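Local structure of threonine--tRNA ligase catalytic subunit (Aeropyrum pernix, 3A32) at residues V71-I76 against P109-Y114; A54-L59 against F137-V142; H115-L120 against R289-Y294. The protein probably catalyses the attachment of threonine to tRNA(Thr) after activating it with ATP, and probably cannot deacylate mischarged seryl-tRNA(Thr). All coordinates share one frame; numbering follows the deposited sequence.

Contact 1. Residues V71-I76 against P109-Y114; sequences VETPII and PMNCPY. With ZN (zinc ion), chain G.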
loop_
_atom_site.group_PDB
_atom_site.type_symbol
_atom_site.label_atom_id
_atom_site.label_comp_id
_atom_site.label_asym_id
_atom_site.label_seq_id
_atom_site.Cartn_x
_atom_site.Cartn_y
_atom_site.Cartn_z
ATOM N N VAL A 71 -3.353 -1.783 9.921
ATOM C CA VAL A 71 -4.305 -0.731 9.814
ATOM C C VAL A 71 -3.779 0.395 8.935
ATOM O O VAL A 71 -2.587 0.462 8.574
ATOM C CB VAL A 71 -4.781 -0.197 11.209
ATOM C CG1 VAL A 71 -5.343 -1.353 12.061
ATOM C CG2 VAL A 71 -3.672 0.565 11.923
ATOM N N GLU A 72 -4.700 1.234 8.534
ATOM C CA GLU A 72 -4.363 2.479 7.841
ATOM C C GLU A 72 -5.243 3.545 8.511
ATOM O O GLU A 72 -6.474 3.344 8.667
ATOM C CB GLU A 72 -4.600 2.355 6.330
ATOM C CG GLU A 72 -4.576 3.712 5.595
ATOM C CD GLU A 72 -4.477 3.620 4.040
ATOM O OE1 GLU A 72 -4.479 2.488 3.508
ATOM O OE2 GLU A 72 -4.347 4.713 3.361
ATOM N N THR A 73 -4.611 4.625 8.981
ATOM C CA THR A 73 -5.361 5.660 9.721
ATOM C C THR A 73 -5.325 6.968 8.925
ATOM O O THR A 73 -4.444 7.141 8.075
ATOM C CB THR A 73 -4.885 5.807 11.232
ATOM O OG1 THR A 73 -3.501 6.205 11.302
ATOM C CG2 THR A 73 -5.105 4.486 12.048
ATOM N N PRO A 74 -6.278 7.891 9.182
ATOM C CA PRO A 74 -6.317 9.092 8.359
ATOM C C PRO A 74 -5.082 9.946 8.360
ATOM O O PRO A 74 -4.281 9.944 9.313
ATOM C CB PRO A 74 -7.480 9.878 8.937
ATOM C CG PRO A 74 -8.356 8.814 9.543
ATOM C CD PRO A 74 -7.371 7.873 10.155
ATOM N N ILE A 75 -4.930 10.685 7.271
ATOM C CA ILE A 75 -3.840 11.606 7.137
ATOM C C ILE A 75 -4.034 12.938 7.867
ATOM O O ILE A 75 -3.020 13.576 8.255
ATOM C CB ILE A 75 -3.455 11.723 5.646
ATOM C CG1 ILE A 75 -2.862 10.352 5.290
ATOM C CG2 ILE A 75 -2.514 12.959 5.387
ATOM C CD1 ILE A 75 -2.095 10.248 4.041
ATOM N N ILE A 76 -5.294 13.349 8.070
ATOM C CA ILE A 76 -5.587 14.581 8.787
ATOM C C ILE A 76 -6.391 14.271 10.042
ATOM O O ILE A 76 -6.889 13.159 10.204
ATOM C CB ILE A 76 -6.253 15.631 7.913
ATOM C CG1 ILE A 76 -7.658 15.167 7.418
ATOM C CG2 ILE A 76 -5.292 16.028 6.772
ATOM C CD1 ILE A 76 -8.601 16.351 6.798
ATOM N N PRO A 109 1.202 14.197 12.352
ATOM C CA PRO A 109 2.657 14.012 12.554
ATOM C C PRO A 109 3.024 12.656 13.172
ATOM O O PRO A 109 4.192 12.246 13.121
ATOM C CB PRO A 109 3.014 15.163 13.523
ATOM C CG PRO A 109 1.757 15.371 14.354
ATOM C CD PRO A 109 0.567 14.804 13.550
ATOM N N MET A 110 2.041 11.961 13.753
ATOM C CA MET A 110 2.282 10.654 14.353
ATOM C C MET A 110 1.019 9.835 14.291
ATOM O O MET A 110 -0.074 10.415 14.289
ATOM C CB MET A 110 2.710 10.829 15.818
ATOM C CG MET A 110 1.697 11.541 16.734
ATOM S SD MET A 110 2.482 12.239 18.265
ATOM C CE MET A 110 4.171 11.582 18.121
ATOM N N ASN A 111 1.152 8.501 14.252
ATOM C CA ASN A 111 -0.039 7.595 14.137
ATOM C C ASN A 111 -0.621 7.178 15.461
ATOM O O ASN A 111 -1.766 6.713 15.517
ATOM C CB ASN A 111 0.261 6.325 13.359
ATOM C CG ASN A 111 0.939 6.585 12.039
ATOM O OD1 ASN A 111 2.063 6.139 11.798
ATOM N ND2 ASN A 111 0.272 7.290 11.175
ATOM N N CYS A 112 0.171 7.336 16.525
ATOM C CA CYS A 112 -0.191 6.893 17.900
ATOM C C CYS A 112 -1.620 7.118 18.408
ATOM O O CYS A 112 -2.223 6.164 18.907
ATOM C CB CYS A 112 0.817 7.443 18.961
ATOM S SG CYS A 112 2.439 7.969 18.290
ATOM N N PRO A 113 -2.106 8.388 18.425
ATOM C CA PRO A 113 -3.469 8.685 18.881
ATOM C C PRO A 113 -4.538 7.971 18.055
ATOM O O PRO A 113 -5.534 7.501 18.628
ATOM C CB PRO A 113 -3.573 10.214 18.719
ATOM C CG PRO A 113 -2.120 10.722 18.787
ATOM C CD PRO A 113 -1.330 9.613 18.133
ATOM N N TYR A 114 -4.328 7.860 16.738
ATOM C CA TYR A 114 -5.271 7.095 15.895
ATOM C C TYR A 114 -5.273 5.617 16.287
ATOM O O TYR A 114 -6.331 5.045 16.474
ATOM C CB TYR A 114 -5.040 7.324 14.392
ATOM C CG TYR A 114 -5.818 8.531 13.786
ATOM C CD1 TYR A 114 -5.178 9.484 12.994
ATOM C CD2 TYR A 114 -7.187 8.669 13.960
ATOM C CE1 TYR A 114 -5.862 10.555 12.424
ATOM C CE2 TYR A 114 -7.890 9.730 13.364
ATOM C CZ TYR A 114 -7.228 10.661 12.616
ATOM O OH TYR A 114 -7.929 11.718 12.056
HETATM ZN ZN ZN G . 3.714 6.083 18.478
HETATM O O HOH W 1 5.118 5.522 17.133
#
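Y114, near the N-terminal end of helix 112-126, lays its ring against P74 and its CB against T73 of the loop 71-76. One face of the ring takes the proline: P74 CD stands 3.6 Å from the centroid of the Y114 ring, only 6° off its normal, a nearly vertical CH-pi contact. At the far end, Y114 OH donates a short 2.6 Å hydrogen bond to I76 O. It arrives in the carbonyl plane, on a lone pair, with a C=O...donor angle of 140°. Face and hydroxyl together fix the rotation of the ring. Nearer the backbone, T73 CB packs 3.5 Å from Y114 CB, the two side chains running alongside one another and pointing opposite ways. In T73 a chi1 of 62° turns OG1 toward strand 134-143, where it bonds E138 OE1. A leucine in place of Y114 would probably leave I76 O without this donor and P74 without an aromatic face. Two residues before Y114, C112 SG binds zinc at 2.3 Å, and H166, H310 and a water complete the site. The contact thus ties the loop to the C112-bearing segment of the zinc site in the class II synthetase core.

Contact 2. Residues A54-L59 against F137-V142; sequences ALAEVL and FEFGRV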
loop_
_atom_site.group_PDB
_atom_site.type_symbol
_atom_site.label_atom_id
_atom_site.label_comp_id
_atom_site.label_asym_id
_atom_site.label_seq_id
_atom_site.Cartn_x
_atom_site.Cartn_y
_atom_site.Cartn_z
ATOM N N ALA A 54 5.910 -2.529 -2.820
ATOM C CA ALA A 54 6.482 -3.820 -2.370
ATOM C C ALA A 54 6.763 -3.782 -0.860
ATOM O O ALA A 54 6.474 -4.722 -0.129
ATOM C CB ALA A 54 7.767 -4.162 -3.167
ATOM N N LEU A 55 7.289 -2.649 -0.418
ATOM C CA LEU A 55 7.626 -2.389 0.955
ATOM C C LEU A 55 6.373 -2.427 1.865
ATOM O O LEU A 55 6.331 -3.188 2.862
ATOM C CB LEU A 55 8.343 -1.029 0.971
ATOM C CG LEU A 55 9.710 -0.786 1.600
ATOM C CD1 LEU A 55 10.508 -2.083 1.930
ATOM C CD2 LEU A 55 10.498 0.180 0.774
ATOM N N ALA A 56 5.331 -1.694 1.486
ATOM C CA ALA A 56 4.097 -1.687 2.265
ATOM C C ALA A 56 3.539 -3.086 2.453
ATOM O O ALA A 56 3.088 -3.446 3.546
ATOM C CB ALA A 56 3.015 -0.794 1.588
ATOM N N GLU A 57 3.574 -3.858 1.358
ATOM C CA GLU A 57 2.967 -5.174 1.235
ATOM C C GLU A 57 3.732 -6.214 2.035
ATOM O O GLU A 57 3.133 -7.004 2.761
ATOM C CB GLU A 57 2.950 -5.577 -0.255
ATOM C CG GLU A 57 2.493 -6.971 -0.429
ATOM C CD GLU A 57 2.669 -7.566 -1.849
ATOM O OE1 GLU A 57 2.693 -6.784 -2.818
ATOM O OE2 GLU A 57 2.744 -8.855 -1.918
ATOM N N VAL A 58 5.057 -6.251 1.852
ATOM C CA VAL A 58 5.955 -7.117 2.639
ATOM C C VAL A 58 5.912 -6.798 4.136
ATOM O O VAL A 58 5.772 -7.697 4.935
ATOM C CB VAL A 58 7.463 -7.036 2.153
ATOM C CG1 VAL A 58 8.395 -7.811 3.112
ATOM C CG2 VAL A 58 7.603 -7.577 0.710
ATOM N N LEU A 59 6.024 -5.532 4.512
ATOM C CA LEU A 59 6.013 -5.166 5.921
ATOM C C LEU A 59 4.655 -5.394 6.553
ATOM O O LEU A 59 4.606 -5.872 7.677
ATOM C CB LEU A 59 6.475 -3.705 6.143
ATOM C CG LEU A 59 7.898 -3.462 5.622
ATOM C CD1 LEU A 59 8.266 -1.977 5.664
ATOM C CD2 LEU A 59 8.865 -4.340 6.447
ATOM N N PHE A 137 -0.103 -2.531 13.639
ATOM C CA PHE A 137 0.959 -2.105 12.723
ATOM C C PHE A 137 0.406 -1.186 11.619
ATOM O O PHE A 137 -0.667 -1.446 11.092
ATOM C CB PHE A 137 1.620 -3.304 12.008
ATOM C CG PHE A 137 2.582 -2.882 10.924
ATOM C CD1 PHE A 137 3.845 -2.383 11.254
ATOM C CD2 PHE A 137 2.216 -2.929 9.579
ATOM C CE1 PHE A 137 4.710 -1.965 10.293
ATOM C CE2 PHE A 137 3.110 -2.522 8.597
ATOM C CZ PHE A 137 4.347 -2.035 8.943
ATOM N N GLU A 138 1.159 -0.162 11.233
ATOM C CA GLU A 138 0.757 0.693 10.094
ATOM C C GLU A 138 1.977 1.156 9.320
ATOM O O GLU A 138 2.940 1.593 9.944
ATOM C CB GLU A 138 -0.076 1.920 10.521
ATOM C CG GLU A 138 -0.387 2.843 9.363
ATOM C CD GLU A 138 -1.420 3.922 9.672
ATOM O OE1 GLU A 138 -1.871 4.067 10.848
ATOM O OE2 GLU A 138 -1.772 4.659 8.726
ATOM N N PHE A 139 1.940 0.991 7.986
ATOM C CA PHE A 139 2.878 1.633 7.044
ATOM C C PHE A 139 2.377 3.076 6.972
ATOM O O PHE A 139 1.490 3.413 6.168
ATOM C CB PHE A 139 2.758 0.937 5.674
ATOM C CG PHE A 139 3.847 1.310 4.672
ATOM C CD1 PHE A 139 5.142 0.812 4.796
ATOM C CD2 PHE A 139 3.557 2.130 3.583
ATOM C CE1 PHE A 139 6.149 1.173 3.862
ATOM C CE2 PHE A 139 4.530 2.457 2.639
ATOM C CZ PHE A 139 5.833 1.972 2.778
ATOM N N GLY A 140 2.876 3.932 7.859
ATOM C CA GLY A 140 2.144 5.193 8.126
ATOM C C GLY A 140 2.809 6.403 7.524
ATOM O O GLY A 140 4.032 6.443 7.446
ATOM N N ARG A 141 2.029 7.401 7.131
ATOM C CA ARG A 141 2.566 8.615 6.438
ATOM C C ARG A 141 2.379 9.848 7.313
ATOM O O ARG A 141 1.246 10.214 7.627
ATOM C CB ARG A 141 1.870 8.827 5.102
ATOM C CG ARG A 141 2.083 7.651 4.164
ATOM C CD ARG A 141 1.018 7.557 3.103
ATOM N NE ARG A 141 1.493 6.631 2.076
ATOM C CZ ARG A 141 1.168 5.350 2.072
ATOM N NH1 ARG A 141 0.338 4.888 3.001
ATOM N NH2 ARG A 141 1.670 4.558 1.159
ATOM N N VAL A 142 3.504 10.444 7.723
ATOM C CA VAL A 142 3.539 11.478 8.735
ATOM C C VAL A 142 4.216 12.726 8.197
ATOM O O VAL A 142 5.052 12.659 7.301
ATOM C CB VAL A 142 4.144 10.976 10.091
ATOM C CG1 VAL A 142 3.282 9.846 10.689
ATOM C CG2 VAL A 142 5.579 10.506 9.953
#
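F139 of strand 137-142 turns the face of its ring to the backbone of helix 54-59 at A56. The methyl A56 CB lies 3.7 Å from the centroid of the F139 ring, 17° off the normal, in a CH-pi contact, and A56 CA sits over the same ring at 3.7 Å above its plane. With so small a residue at this place, the ring approaches the helix main chain itself. L59 meets this ring differently: its CD1 comes to the edge, 4.2 Å from F139 CE1. L55 CB lies 4.2 Å from F139 CE1. Two residues back along the strand, F137 has CG anti to its backbone N (chi1 172°), which carries the ring out to the helix, where F137 CZ meets L59 CB at 3.9 Å and F137 CE2 lies 3.8 Å from L59 O. Helix and strand run nearly antiparallel, at 159°, with axes 8.9 Å apart. Both rings lie against aliphatic carbon and against the helix main chain, as weak packing without a polar bond, so cohesion depends on shape and burial, while the strand backbone bonds to neighbouring chain segments and, at F139 N, to Y53 OH of the second subunit.

Contact 3. Residues H115-L120 against R289-Y294; sequences HILLFL and RRFRLY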
loop_
_atom_site.group_PDB
_atom_site.type_symbol
_atom_site.label_atom_id
_atom_site.label_comp_id
_atom_site.label_asym_id
_atom_site.label_seq_id
_atom_site.Cartn_x
_atom_site.Cartn_y
_atom_site.Cartn_z
ATOM N N HIS A 115 -4.093 5.020 16.475
ATOM C CA HIS A 115 -3.974 3.583 16.866
ATOM C C HIS A 115 -4.619 3.320 18.208
ATOM O O HIS A 115 -5.192 2.267 18.385
ATOM C CB HIS A 115 -2.505 3.129 16.889
ATOM C CG HIS A 115 -1.892 3.058 15.519
ATOM N ND1 HIS A 115 -0.654 2.502 15.274
ATOM C CD2 HIS A 115 -2.376 3.446 14.312
ATOM C CE1 HIS A 115 -0.410 2.542 13.978
ATOM N NE2 HIS A 115 -1.435 3.109 13.375
ATOM N N ILE A 116 -4.521 4.293 19.138
ATOM C CA ILE A 116 -5.220 4.219 20.437
ATOM C C ILE A 116 -6.733 4.347 20.325
ATOM O O ILE A 116 -7.437 3.642 21.013
ATOM C CB ILE A 116 -4.699 5.231 21.467
ATOM C CG1 ILE A 116 -3.245 4.931 21.780
ATOM C CG2 ILE A 116 -5.564 5.193 22.783
ATOM C CD1 ILE A 116 -2.572 6.167 22.293
ATOM N N LEU A 117 -7.232 5.233 19.469
ATOM C CA LEU A 117 -8.660 5.279 19.215
ATOM C C LEU A 117 -9.188 3.924 18.690
ATOM O O LEU A 117 -10.304 3.490 19.046
ATOM C CB LEU A 117 -9.026 6.438 18.257
ATOM C CG LEU A 117 -8.958 7.918 18.731
ATOM C CD1 LEU A 117 -9.389 8.855 17.598
ATOM C CD2 LEU A 117 -9.829 8.229 20.002
ATOM N N LEU A 118 -8.411 3.263 17.832
ATOM C CA LEU A 118 -8.799 1.956 17.282
ATOM C C LEU A 118 -8.830 0.894 18.365
ATOM O O LEU A 118 -9.689 0.060 18.367
ATOM C CB LEU A 118 -7.834 1.485 16.153
ATOM C CG LEU A 118 -7.866 2.288 14.824
ATOM C CD1 LEU A 118 -6.976 1.702 13.732
ATOM C CD2 LEU A 118 -9.293 2.423 14.323
ATOM N N PHE A 119 -7.838 0.877 19.232
ATOM C CA PHE A 119 -7.934 0.104 20.470
ATOM C C PHE A 119 -9.228 0.439 21.264
ATOM O O PHE A 119 -9.991 -0.446 21.614
ATOM C CB PHE A 119 -6.717 0.341 21.355
ATOM C CG PHE A 119 -6.828 -0.304 22.735
ATOM C CD1 PHE A 119 -6.685 -1.684 22.885
ATOM C CD2 PHE A 119 -7.041 0.480 23.879
ATOM C CE1 PHE A 119 -6.769 -2.299 24.171
ATOM C CE2 PHE A 119 -7.137 -0.116 25.170
ATOM C CZ PHE A 119 -6.997 -1.522 25.304
ATOM N N LEU A 120 -9.468 1.723 21.510
ATOM C CA LEU A 120 -10.636 2.137 22.274
ATOM C C LEU A 120 -11.921 1.707 21.626
ATOM O O LEU A 120 -12.836 1.297 22.328
ATOM C CB LEU A 120 -10.633 3.641 22.574
ATOM C CG LEU A 120 -9.569 4.065 23.594
ATOM C CD1 LEU A 120 -9.476 5.576 23.709
ATOM C CD2 LEU A 120 -9.755 3.362 25.019
ATOM N N ARG A 289 -2.236 7.605 30.556
ATOM C CA ARG A 289 -2.886 8.631 31.383
ATOM C C ARG A 289 -3.823 9.511 30.519
ATOM O O ARG A 289 -5.007 9.680 30.842
ATOM C CB ARG A 289 -1.829 9.489 32.140
ATOM C CG ARG A 289 -1.241 8.773 33.400
ATOM C CD ARG A 289 -0.135 9.617 34.088
ATOM N NE ARG A 289 0.325 9.026 35.348
ATOM C CZ ARG A 289 1.227 8.062 35.445
ATOM N NH1 ARG A 289 1.793 7.547 34.348
ATOM N NH2 ARG A 289 1.531 7.582 36.637
ATOM N N ARG A 290 -3.301 10.072 29.429
ATOM C CA ARG A 290 -4.081 11.000 28.608
ATOM C C ARG A 290 -5.332 10.376 27.950
ATOM O O ARG A 290 -6.379 11.028 27.856
ATOM C CB ARG A 290 -3.185 11.662 27.562
ATOM C CG ARG A 290 -2.069 12.525 28.154
ATOM C CD ARG A 290 -2.602 13.722 28.917
ATOM N NE ARG A 290 -2.998 14.857 28.056
ATOM C CZ ARG A 290 -3.945 15.770 28.366
ATOM N NH1 ARG A 290 -4.634 15.699 29.519
ATOM N NH2 ARG A 290 -4.234 16.754 27.518
ATOM N N PHE A 291 -5.227 9.118 27.534
ATOM C CA PHE A 291 -6.351 8.384 26.935
ATOM C C PHE A 291 -7.017 7.404 27.904
ATOM O O PHE A 291 -7.807 6.575 27.477
ATOM C CB PHE A 291 -5.867 7.596 25.719
ATOM C CG PHE A 291 -5.638 8.451 24.502
ATOM C CD1 PHE A 291 -6.702 8.784 23.660
ATOM C CD2 PHE A 291 -4.369 8.960 24.228
ATOM C CE1 PHE A 291 -6.487 9.565 22.538
ATOM C CE2 PHE A 291 -4.150 9.753 23.120
ATOM C CZ PHE A 291 -5.201 10.061 22.279
ATOM N N ARG A 292 -6.653 7.475 29.189
ATOM C CA ARG A 292 -7.299 6.732 30.242
ATOM C C ARG A 292 -7.229 5.230 30.005
ATOM O O ARG A 292 -8.185 4.494 30.296
ATOM C CB ARG A 292 -8.727 7.265 30.452
ATOM C CG ARG A 292 -8.690 8.723 30.971
ATOM C CD ARG A 292 -9.928 9.486 30.533
ATOM N NE ARG A 292 -9.913 10.937 30.816
ATOM C CZ ARG A 292 -10.993 11.716 30.735
ATOM N NH1 ARG A 292 -12.168 11.193 30.410
ATOM N NH2 ARG A 292 -10.917 13.017 30.986
ATOM N N LEU A 293 -6.066 4.772 29.534
ATOM C CA LEU A 293 -5.855 3.359 29.213
ATOM C C LEU A 293 -5.670 2.473 30.424
ATOM O O LEU A 293 -6.056 1.297 30.398
ATOM C CB LEU A 293 -4.684 3.183 28.240
ATOM C CG LEU A 293 -4.802 3.992 26.917
ATOM C CD1 LEU A 293 -3.677 3.625 25.976
ATOM C CD2 LEU A 293 -6.240 3.784 26.269
ATOM N N TYR A 294 -5.045 3.037 31.458
ATOM C CA TYR A 294 -4.842 2.363 32.735
ATOM C C TYR A 294 -6.226 2.039 33.383
ATOM O O TYR A 294 -6.430 0.947 33.857
ATOM C CB TYR A 294 -4.000 3.225 33.678
ATOM C CG TYR A 294 -2.513 3.324 33.392
ATOM C CD1 TYR A 294 -1.805 2.252 32.866
ATOM C CD2 TYR A 294 -1.811 4.502 33.667
ATOM C CE1 TYR A 294 -0.463 2.336 32.616
ATOM C CE2 TYR A 294 -0.453 4.595 33.436
ATOM C CZ TYR A 294 0.215 3.507 32.907
ATOM O OH TYR A 294 1.580 3.538 32.685
#
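I116 reaches from helix 115-120 over one face of the F291 ring, with CG2 3.7 Å from F291 CG and 4.1 Å from the ring centroid. Both of its branches are used: CG2 lies near the root of the ring, while CD1 comes 3.8 Å from F291 CD2. L120 CD1 and L117 CD2 also touch this ring, L120 CD1 4.2 Å from F291 CD1. The second anchor is L293, whose CD2 is the meeting point of three side chains: it lies 3.8 Å from I116 CG2, equally far from L120 CD2, and 4.1 Å from F119 CE2. Behind this apolar layer, F119 is met edge-to-face by F134, L293 rests on I308 of strand 306-316, and V84 and S85 touch F291. R292, with positive phi (59°), points its side chain elsewhere and makes a cation-pi contact with F29 of the second subunit. At R292 helix 287-290 ends in a Schellman motif, R292 N bonding R289 O and L293 N bonding P288 O, just before helix 293-301 begins. This probably helps bring F291 and L293 to the same side, facing the zinc-site helix of the catalytic core.

In the fold
All three contacts are largely buried, although A56 of contact 2 is partly exposed. Contact 2 lies nearest the chain centre, about 8 Å from it, with contact 1 at 18 Å and contact 3 at 27 Å. Contacts 1 and 3 share helix 112-126, the second following immediately after the first along the helix. Strand 134-143 of contact 2 joins them: E138 OE1 is 2.7 Å from both T73 OG1 and H115 NE2, probable hydrogen bonds to each. Contacts 2 and 3 are apolar across their segments, whereas contact 1 alone combines aromatic packing with a hydrogen bond and a metal ligand. Each borders the second subunit, through E72, R141 and R292 among others.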